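Local structure of probable outer membrane protein (Pseudomonas aeruginosa, 3DWO) at residues A[285-290]-A[305-310]; A[309-314]-A[334-339]. The protein probably carries long-chain fatty acids or other hydrophobic compounds across the outer membrane, as a beta-barrel channel of the FadL family. All coordinates share one frame; numbering follows the deposited sequence.

Interaction 1: A[285-290]-A[305-310]. With C8E ((hydroxyethyloxy)tri(ethyloxy)octane), chain I.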
ATOM      1  N   PRO A 285      -6.278  -7.112   1.217  1.00 24.10           N
ATOM      2  CA  PRO A 285      -6.269  -8.345   0.426  1.00 24.56           C
ATOM      3  C   PRO A 285      -5.566  -9.556   1.028  1.00 24.11           C
ATOM      4  O   PRO A 285      -4.563  -9.435   1.725  1.00 22.53           O
ATOM      5  CB  PRO A 285      -5.641  -7.902  -0.896  1.00 24.82           C
ATOM      6  CG  PRO A 285      -4.727  -6.804  -0.474  1.00 26.16           C
ATOM      7  CD  PRO A 285      -5.555  -6.037   0.516  1.00 25.24           C
ATOM      8  N   ALA A 286      -6.124 -10.728   0.745  1.00 23.90           N
ATOM      9  CA  ALA A 286      -5.571 -11.988   1.210  1.00 23.21           C
ATOM     10  C   ALA A 286      -4.387 -12.309   0.314  1.00 24.12           C
ATOM     11  O   ALA A 286      -4.330 -11.860  -0.829  1.00 22.77           O
ATOM     12  CB  ALA A 286      -6.617 -13.097   1.094  1.00 24.38           C
ATOM     13  N   TYR A 287      -3.431 -13.064   0.837  1.00 24.50           N
ATOM     14  CA  TYR A 287      -2.291 -13.458   0.036  1.00 26.54           C
ATOM     15  C   TYR A 287      -1.651 -14.713   0.598  1.00 27.59           C
ATOM     16  O   TYR A 287      -1.798 -15.021   1.778  1.00 26.98           O
ATOM     17  CB  TYR A 287      -1.254 -12.331  -0.055  1.00 26.69           C
ATOM     18  CG  TYR A 287      -0.637 -11.906   1.257  1.00 26.11           C
ATOM     19  CD1 TYR A 287      -1.242 -10.933   2.052  1.00 25.01           C
ATOM     20  CD2 TYR A 287       0.580 -12.441   1.677  1.00 25.80           C
ATOM     21  CE1 TYR A 287      -0.646 -10.494   3.228  1.00 26.23           C
ATOM     22  CE2 TYR A 287       1.185 -12.014   2.853  1.00 26.64           C
ATOM     23  CZ  TYR A 287       0.568 -11.035   3.623  1.00 27.84           C
ATOM     24  OH  TYR A 287       1.177 -10.584   4.774  1.00 30.34           O
ATOM     25  N   ALA A 288      -0.954 -15.439  -0.266  1.00 28.93           N
ATOM     26  CA  ALA A 288      -0.286 -16.673   0.115  1.00 30.85           C
ATOM     27  C   ALA A 288       1.117 -16.651  -0.461  1.00 31.81           C
ATOM     28  O   ALA A 288       1.330 -16.160  -1.568  1.00 33.14           O
ATOM     29  CB  ALA A 288      -1.060 -17.875  -0.429  1.00 29.21           C
ATOM     30  N   SER A 289       2.074 -17.180   0.287  1.00 32.91           N
ATOM     31  CA  SER A 289       3.449 -17.206  -0.188  1.00 35.64           C
ATOM     32  C   SER A 289       4.102 -18.563   0.024  1.00 35.96           C
ATOM     33  O   SER A 289       3.891 -19.224   1.042  1.00 35.60           O
ATOM     34  CB  SER A 289       4.270 -16.113   0.506  1.00 36.12           C
ATOM     35  OG  SER A 289       4.109 -16.168   1.912  1.00 39.28           O
ATOM     36  N   LEU A 290       4.884 -18.975  -0.965  1.00 37.12           N
ATOM     37  CA  LEU A 290       5.593 -20.241  -0.918  1.00 38.92           C
ATOM     38  C   LEU A 290       7.073 -19.880  -0.797  1.00 39.65           C
ATOM     39  O   LEU A 290       7.604 -19.170  -1.646  1.00 40.30           O
ATOM     40  CB  LEU A 290       5.332 -21.026  -2.209  1.00 40.32           C
ATOM     41  CG  LEU A 290       5.573 -22.540  -2.238  1.00 43.45           C
ATOM     42  CD1 LEU A 290       7.039 -22.847  -1.945  1.00 44.86           C
ATOM     43  CD2 LEU A 290       4.668 -23.218  -1.220  1.00 43.33           C
ATOM     44  N   SER A 305      11.164 -17.192  -3.458  1.00 33.84           N
ATOM     45  CA  SER A 305       9.844 -16.951  -2.904  1.00 34.49           C
ATOM     46  C   SER A 305       8.827 -16.527  -3.956  1.00 33.05           C
ATOM     47  O   SER A 305       9.146 -15.786  -4.882  1.00 33.97           O
ATOM     48  CB  SER A 305       9.948 -15.890  -1.804  1.00 34.82           C
ATOM     49  OG  SER A 305       8.666 -15.503  -1.353  1.00 42.49           O
ATOM     50  N   ALA A 306       7.599 -17.011  -3.811  1.00 32.07           N
ATOM     51  CA  ALA A 306       6.522 -16.673  -4.737  1.00 30.90           C
ATOM     52  C   ALA A 306       5.290 -16.308  -3.931  1.00 30.81           C
ATOM     53  O   ALA A 306       4.759 -17.139  -3.189  1.00 31.90           O
ATOM     54  CB  ALA A 306       6.212 -17.852  -5.646  1.00 29.41           C
ATOM     55  N   THR A 307       4.835 -15.066  -4.063  1.00 29.57           N
ATOM     56  CA  THR A 307       3.653 -14.637  -3.330  1.00 30.39           C
ATOM     57  C   THR A 307       2.509 -14.270  -4.263  1.00 29.11           C
ATOM     58  O   THR A 307       2.669 -13.454  -5.172  1.00 28.23           O
ATOM     59  CB  THR A 307       3.964 -13.432  -2.409  1.00 31.05           C
ATOM     60  OG1 THR A 307       4.910 -13.826  -1.410  1.00 33.17           O
ATOM     61  CG2 THR A 307       2.699 -12.935  -1.723  1.00 29.70           C
ATOM     62  N   TRP A 308       1.360 -14.897  -4.033  1.00 28.55           N
ATOM     63  CA  TRP A 308       0.162 -14.648  -4.820  1.00 27.61           C
ATOM     64  C   TRP A 308      -0.747 -13.774  -3.978  1.00 26.96           C
ATOM     65  O   TRP A 308      -1.217 -14.198  -2.926  1.00 27.92           O
ATOM     66  CB  TRP A 308      -0.558 -15.961  -5.133  1.00 27.57           C
ATOM     67  CG  TRP A 308      -1.881 -15.788  -5.827  1.00 28.63           C
ATOM     68  CD1 TRP A 308      -2.090 -15.516  -7.152  1.00 28.24           C
ATOM     69  CD2 TRP A 308      -3.178 -15.897  -5.230  1.00 28.67           C
ATOM     70  NE1 TRP A 308      -3.439 -15.457  -7.416  1.00 28.79           N
ATOM     71  CE2 TRP A 308      -4.129 -15.685  -6.255  1.00 29.06           C
ATOM     72  CE3 TRP A 308      -3.629 -16.153  -3.929  1.00 29.78           C
ATOM     73  CZ2 TRP A 308      -5.510 -15.725  -6.018  1.00 30.51           C
ATOM     74  CZ3 TRP A 308      -5.006 -16.194  -3.692  1.00 29.64           C
ATOM     75  CH2 TRP A 308      -5.928 -15.980  -4.735  1.00 28.30           C
ATOM     76  N   THR A 309      -0.993 -12.551  -4.430  1.00 25.78           N
ATOM     77  CA  THR A 309      -1.854 -11.655  -3.676  1.00 24.67           C
ATOM     78  C   THR A 309      -3.210 -11.549  -4.353  1.00 25.91           C
ATOM     79  O   THR A 309      -3.294 -11.256  -5.549  1.00 26.47           O
ATOM     80  CB  THR A 309      -1.213 -10.271  -3.555  1.00 22.66           C
ATOM     81  OG1 THR A 309       0.089 -10.419  -2.980  1.00 22.96           O
ATOM     82  CG2 THR A 309      -2.048  -9.365  -2.657  1.00 20.08           C
ATOM     83  N   GLU A 310      -4.269 -11.799  -3.588  1.00 24.54           N
ATOM     84  CA  GLU A 310      -5.625 -11.753  -4.119  1.00 26.64           C
ATOM     85  C   GLU A 310      -6.166 -10.324  -4.161  1.00 25.07           C
ATOM     86  O   GLU A 310      -7.161  -9.993  -3.518  1.00 25.09           O
ATOM     87  CB  GLU A 310      -6.538 -12.654  -3.279  1.00 28.57           C
ATOM     88  CG  GLU A 310      -7.908 -12.897  -3.899  1.00 33.42           C
ATOM     89  CD  GLU A 310      -8.699 -13.975  -3.171  1.00 37.84           C
ATOM     90  OE1 GLU A 310      -8.744 -13.955  -1.920  1.00 38.78           O
ATOM     91  OE2 GLU A 310      -9.286 -14.837  -3.857  1.00 39.62           O
TER
HETATM   92  C2  C8E I 459      -4.123 -19.157  -8.960  1.00 53.93           C
HETATM   93  C3  C8E I 459      -4.279 -19.177  -7.506  1.00 53.56           C
HETATM   94  C4  C8E I 459      -3.214 -20.006  -6.969  1.00 53.22           C
HETATM   95  C5  C8E I 459      -2.717 -19.406  -5.704  1.00 52.85           C
HETATM   96  C6  C8E I 459      -1.906 -20.363  -4.973  1.00 53.00           C
HETATM   97  C7  C8E I 459      -0.676 -19.597  -4.861  1.00 52.81           C
HETATM   98  C8  C8E I 459       0.152 -20.150  -3.774  1.00 52.82           C
HETATM   99  O9  C8E I 459       1.491 -19.800  -3.477  1.00 52.58           O
HETATM  100  O   HOH W   1      -8.451 -10.685  -1.221  1.00 28.34           O
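An antiparallel beta hairpin in the wall of a FadL-type barrel brings strand 287-295 against strand 300-309, and residues 285-290 and 305-310 pair near its open end. Ala288 and Trp308 form a hydrogen-bonded pair, with Ala288 N to Trp308 O at 2.9 Å and Trp308 N to Ala288 O at 2.8 Å; Leu290 and Ala306 repeat the pattern. Past the last pair, Glu310 N still donates to Ala286 O (2.8 Å), and just beyond that bond a water bridges the chains, accepting from Ala286 N and donating to Glu310 O.

Tyr287, Ser289, Thr307 and Thr309 share one face of the sheet. There Ser289 CB rests on Thr307 OG1 at 3.1 Å, while Thr307 CG2 reaches Tyr287 CD2 at 4.0 Å, obliquely to the ring. The other face carries Ala288, Leu290, Ala306 and Trp308. The octyl chain of a bound C8E detergent runs over one face of the Trp308 indole, C5 lying 3.6 Å from Trp308 CD2, consistent with this being the membrane-facing side of the wall; Glu310 CA lies over the opposite face.

Strand 226-248 flanks the hairpin through Tyr287 and Ser289, its His233 stacking on Tyr287, and strand 336-346 pairs with the other edge.

Interaction 2: A[309-314]-A[334-339]; sequences TEWSSF and RNTWTL. With C8E ((hydroxyethyloxy)tri(ethyloxy)octane), chain K.
Where strand 300-309 leaves the barrel sheet, Thr309 makes an antiparallel hydrogen-bonded pair with Thr336 at the start of strand 336-346, and the chain then turns away through an inverse gamma turn centred on Glu310 into the 3-10 segment 311-313.

The backbone bonds are two: Thr309 N donates to Thr336 O, and Thr336 N returns to Thr309 O, each 2.9 Å. Beyond this pair Ser312 N appears to donate to Asn335 OD1, but that oxygen is modelled too close to a neighbour, so the bond is doubtful.

Water adds two links. One joins Glu310 OE2 to Asn335 ND2, donating to the carboxylate and accepting from the amide, whose planes lie 47° apart. The other sits 2.8 Å from Thr309 OG1 and gives a weak bond to Thr336 O.

Nonpolar contact gathers round the Thr336 methyl. CG2 lies between the backbone N and the carbonyl carbon, which brings it alongside Thr309, a tight 3.4 Å from Thr309 CB, and into the plane of the Trp311 indole at its edge. The hydroxyl of Thr336 meanwhile bonds to Gln361 O. Trp311 is buried: Tyr333 and Phe3 each meet it edge-to-face, and Met4 also touches it, consistent with the N-terminal segment lying inside the barrel as in FadL relatives.

Trp337 carries the chain of a second C8E detergent over one indole face, C4 of the detergent lying 3.7 Å from Trp337 CG.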
ATOM      1  N   THR A 309      -0.993 -12.551  -4.430  1.00 25.78           N
ATOM      2  CA  THR A 309      -1.854 -11.655  -3.676  1.00 24.67           C
ATOM      3  C   THR A 309      -3.210 -11.549  -4.353  1.00 25.91           C
ATOM      4  O   THR A 309      -3.294 -11.256  -5.549  1.00 26.47           O
ATOM      5  CB  THR A 309      -1.213 -10.271  -3.555  1.00 22.66           C
ATOM      6  OG1 THR A 309       0.089 -10.419  -2.980  1.00 22.96           O
ATOM      7  CG2 THR A 309      -2.048  -9.365  -2.657  1.00 20.08           C
ATOM      8  N   GLU A 310      -4.269 -11.799  -3.588  1.00 24.54           N
ATOM      9  CA  GLU A 310      -5.625 -11.753  -4.119  1.00 26.64           C
ATOM     10  C   GLU A 310      -6.166 -10.324  -4.161  1.00 25.07           C
ATOM     11  O   GLU A 310      -7.161  -9.993  -3.518  1.00 25.09           O
ATOM     12  CB  GLU A 310      -6.538 -12.654  -3.279  1.00 28.57           C
ATOM     13  CG  GLU A 310      -7.908 -12.897  -3.899  1.00 33.42           C
ATOM     14  CD  GLU A 310      -8.699 -13.975  -3.171  1.00 37.84           C
ATOM     15  OE1 GLU A 310      -8.744 -13.955  -1.920  1.00 38.78           O
ATOM     16  OE2 GLU A 310      -9.286 -14.837  -3.857  1.00 39.62           O
ATOM     17  N   TRP A 311      -5.487  -9.481  -4.925  1.00 24.32           N
ATOM     18  CA  TRP A 311      -5.867  -8.086  -5.069  1.00 25.32           C
ATOM     19  C   TRP A 311      -7.213  -7.943  -5.762  1.00 25.31           C
ATOM     20  O   TRP A 311      -7.790  -6.858  -5.792  1.00 25.65           O
ATOM     21  CB  TRP A 311      -4.810  -7.333  -5.883  1.00 24.64           C
ATOM     22  CG  TRP A 311      -3.761  -6.654  -5.070  1.00 23.26           C
ATOM     23  CD1 TRP A 311      -2.424  -6.935  -5.053  1.00 23.32           C
ATOM     24  CD2 TRP A 311      -3.943  -5.515  -4.217  1.00 25.28           C
ATOM     25  NE1 TRP A 311      -1.759  -6.034  -4.247  1.00 23.09           N
ATOM     26  CE2 TRP A 311      -2.667  -5.153  -3.723  1.00 24.20           C
ATOM     27  CE3 TRP A 311      -5.060  -4.765  -3.825  1.00 25.90           C
ATOM     28  CZ2 TRP A 311      -2.477  -4.069  -2.860  1.00 25.17           C
ATOM     29  CZ3 TRP A 311      -4.874  -3.685  -2.964  1.00 26.85           C
ATOM     30  CH2 TRP A 311      -3.587  -3.348  -2.491  1.00 28.57           C
ATOM     31  N   SER A 312      -7.707  -9.038  -6.320  1.00 25.26           N
ATOM     32  CA  SER A 312      -8.974  -9.018  -7.028  1.00 26.99           C
ATOM     33  C   SER A 312     -10.149  -8.590  -6.148  1.00 27.72           C
ATOM     34  O   SER A 312     -11.215  -8.234  -6.660  1.00 27.74           O
ATOM     35  CB  SER A 312      -9.258 -10.394  -7.624  1.00 28.10           C
ATOM     36  OG  SER A 312     -10.345 -10.308  -8.522  1.00 38.00           O
ATOM     37  N   SER A 313      -9.965  -8.629  -4.828  1.00 25.48           N
ATOM     38  CA  SER A 313     -11.031  -8.222  -3.927  1.00 25.39           C
ATOM     39  C   SER A 313     -11.234  -6.707  -4.005  1.00 25.52           C
ATOM     40  O   SER A 313     -12.296  -6.202  -3.645  1.00 26.33           O
ATOM     41  CB  SER A 313     -10.722  -8.648  -2.484  1.00 25.33           C
ATOM     42  OG  SER A 313      -9.626  -7.931  -1.945  1.00 27.17           O
ATOM     43  N   PHE A 314     -10.224  -5.977  -4.471  1.00 23.32           N
ATOM     44  CA  PHE A 314     -10.361  -4.530  -4.601  1.00 23.54           C
ATOM     45  C   PHE A 314     -11.012  -4.226  -5.949  1.00 22.89           C
ATOM     46  O   PHE A 314     -10.337  -3.909  -6.930  1.00 21.72           O
ATOM     47  CB  PHE A 314      -9.002  -3.831  -4.512  1.00 24.02           C
ATOM     48  CG  PHE A 314      -9.107  -2.332  -4.445  1.00 25.78           C
ATOM     49  CD1 PHE A 314      -9.796  -1.721  -3.396  1.00 24.42           C
ATOM     50  CD2 PHE A 314      -8.536  -1.533  -5.431  1.00 24.27           C
ATOM     51  CE1 PHE A 314      -9.916  -0.335  -3.331  1.00 23.51           C
ATOM     52  CE2 PHE A 314      -8.649  -0.139  -5.377  1.00 25.38           C
ATOM     53  CZ  PHE A 314      -9.339   0.461  -4.327  1.00 24.46           C
ATOM     54  N   ARG A 334      -6.338  -6.690 -10.353  1.00 23.89           N
ATOM     55  CA  ARG A 334      -6.122  -8.083 -10.730  1.00 25.54           C
ATOM     56  C   ARG A 334      -5.257  -8.774  -9.677  1.00 25.00           C
ATOM     57  O   ARG A 334      -4.461  -8.125  -8.991  1.00 22.80           O
ATOM     58  CB  ARG A 334      -5.404  -8.166 -12.089  1.00 27.89           C
ATOM     59  CG  ARG A 334      -4.047  -7.476 -12.100  1.00 31.46           C
ATOM     60  CD  ARG A 334      -3.191  -7.789 -13.337  1.00 34.36           C
ATOM     61  NE  ARG A 334      -1.868  -7.159 -13.234  1.00 36.69           N
ATOM     62  CZ  ARG A 334      -0.873  -7.329 -14.104  1.00 38.64           C
ATOM     63  NH1 ARG A 334      -1.030  -8.117 -15.163  1.00 39.32           N
ATOM     64  NH2 ARG A 334       0.288  -6.712 -13.914  1.00 37.24           N
ATOM     65  N   ASN A 335      -5.417 -10.088  -9.544  1.00 24.45           N
ATOM     66  CA  ASN A 335      -4.598 -10.837  -8.601  1.00 23.86           C
ATOM     67  C   ASN A 335      -3.168 -10.688  -9.092  1.00 24.60           C
ATOM     68  O   ASN A 335      -2.938 -10.460 -10.282  1.00 23.80           O
ATOM     69  CB  ASN A 335      -5.002 -12.305  -8.568  1.00 22.87           C
ATOM     70  CG  ASN A 335      -6.344 -12.515  -7.917  1.00 24.42           C
ATOM     71  OD1 ASN A 335      -6.772 -11.710  -7.087  1.00 25.46           O
ATOM     72  ND2 ASN A 335      -7.012 -13.605  -8.271  1.00 24.56           N
ATOM     73  N   THR A 336      -2.203 -10.843  -8.195  1.00 24.87           N
ATOM     74  CA  THR A 336      -0.823 -10.640  -8.589  1.00 26.75           C
ATOM     75  C   THR A 336       0.188 -11.666  -8.069  1.00 27.75           C
ATOM     76  O   THR A 336      -0.096 -12.434  -7.148  1.00 26.92           O
ATOM     77  CB  THR A 336      -0.383  -9.245  -8.134  1.00 25.89           C
ATOM     78  OG1 THR A 336       0.845  -8.897  -8.776  1.00 35.56           O
ATOM     79  CG2 THR A 336      -0.185  -9.227  -6.633  1.00 22.84           C
ATOM     80  N   TRP A 337       1.371 -11.663  -8.680  1.00 27.50           N
ATOM     81  CA  TRP A 337       2.458 -12.556  -8.294  1.00 27.55           C
ATOM     82  C   TRP A 337       3.695 -11.719  -8.021  1.00 27.69           C
ATOM     83  O   TRP A 337       3.892 -10.671  -8.631  1.00 26.48           O
ATOM     84  CB  TRP A 337       2.802 -13.555  -9.412  1.00 28.15           C
ATOM     85  CG  TRP A 337       1.874 -14.726  -9.538  1.00 29.18           C
ATOM     86  CD1 TRP A 337       0.842 -14.865 -10.421  1.00 32.75           C
ATOM     87  CD2 TRP A 337       1.886 -15.918  -8.745  1.00 29.52           C
ATOM     88  NE1 TRP A 337       0.207 -16.069 -10.227  1.00 32.75           N
ATOM     89  CE2 TRP A 337       0.829 -16.736  -9.203  1.00 31.92           C
ATOM     90  CE3 TRP A 337       2.687 -16.374  -7.689  1.00 30.19           C
ATOM     91  CZ2 TRP A 337       0.551 -17.984  -8.642  1.00 31.89           C
ATOM     92  CZ3 TRP A 337       2.411 -17.613  -7.130  1.00 30.04           C
ATOM     93  CH2 TRP A 337       1.350 -18.405  -7.608  1.00 32.05           C
ATOM     94  N   THR A 338       4.523 -12.186  -7.100  1.00 27.71           N
ATOM     95  CA  THR A 338       5.765 -11.510  -6.778  1.00 30.94           C
ATOM     96  C   THR A 338       6.793 -12.615  -6.533  1.00 31.88           C
ATOM     97  O   THR A 338       6.655 -13.425  -5.616  1.00 33.31           O
ATOM     98  CB  THR A 338       5.598 -10.562  -5.544  1.00 31.97           C
ATOM     99  OG1 THR A 338       6.884 -10.129  -5.075  1.00 33.65           O
ATOM    100  CG2 THR A 338       4.855 -11.248  -4.441  1.00 34.78           C
ATOM    101  N   LEU A 339       7.804 -12.665  -7.394  1.00 32.07           N
ATOM    102  CA  LEU A 339       8.840 -13.681  -7.299  1.00 31.48           C
ATOM    103  C   LEU A 339      10.160 -13.045  -6.891  1.00 30.57           C
ATOM    104  O   LEU A 339      10.534 -11.986  -7.394  1.00 29.34           O
ATOM    105  CB  LEU A 339       9.000 -14.388  -8.646  1.00 33.01           C
ATOM    106  CG  LEU A 339       7.697 -14.752  -9.362  1.00 35.24           C
ATOM    107  CD1 LEU A 339       8.009 -15.286 -10.752  1.00 36.19           C
ATOM    108  CD2 LEU A 339       6.926 -15.774  -8.549  1.00 36.72           C
TER
HETATM  109  C1  C8E K 461       4.174 -14.140 -14.485  1.00 62.20           C
HETATM  110  C2  C8E K 461       4.484 -15.064 -13.402  1.00 62.78           C
HETATM  111  C3  C8E K 461       3.715 -16.309 -13.423  1.00 63.30           C
HETATM  112  C4  C8E K 461       3.641 -16.787 -12.055  1.00 63.73           C
HETATM  113  C5  C8E K 461       3.974 -18.233 -12.021  1.00 63.78           C
HETATM  114  C6  C8E K 461       4.924 -18.502 -10.956  1.00 63.69           C
HETATM  115  C7  C8E K 461       4.274 -19.632 -10.316  1.00 64.07           C
HETATM  116  C8  C8E K 461       5.039 -20.002  -9.112  1.00 63.28           C
HETATM  117  O   HOH W   2       1.836 -10.937  -5.131  1.00 23.95           O
HETATM  118  O   HOH W   3      -9.259 -14.673  -6.818  1.00 38.17           O

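In the fold
Interactions 1 and 2 share Thr309 and Glu310, their centres about 7 Å apart, and join strand 300-309 to its two neighbours in the sheet. Interaction 1 is regular strand pairing over several residues and buries more surface; interaction 2 keeps a single bridge, then continues through water links and a less certain bond to an asparagine side chain where the strand gives way to a turn. Thr309, Thr336 and Trp311 are buried, while Leu290 and Arg334 are exposed at the margins. Thr307 N probably bonds to Thr338 O at 2.9 Å, continuing the sheet between them. Trp308 and Trp337 meet with their rings at about 55°, each with a different C8E chain over one face.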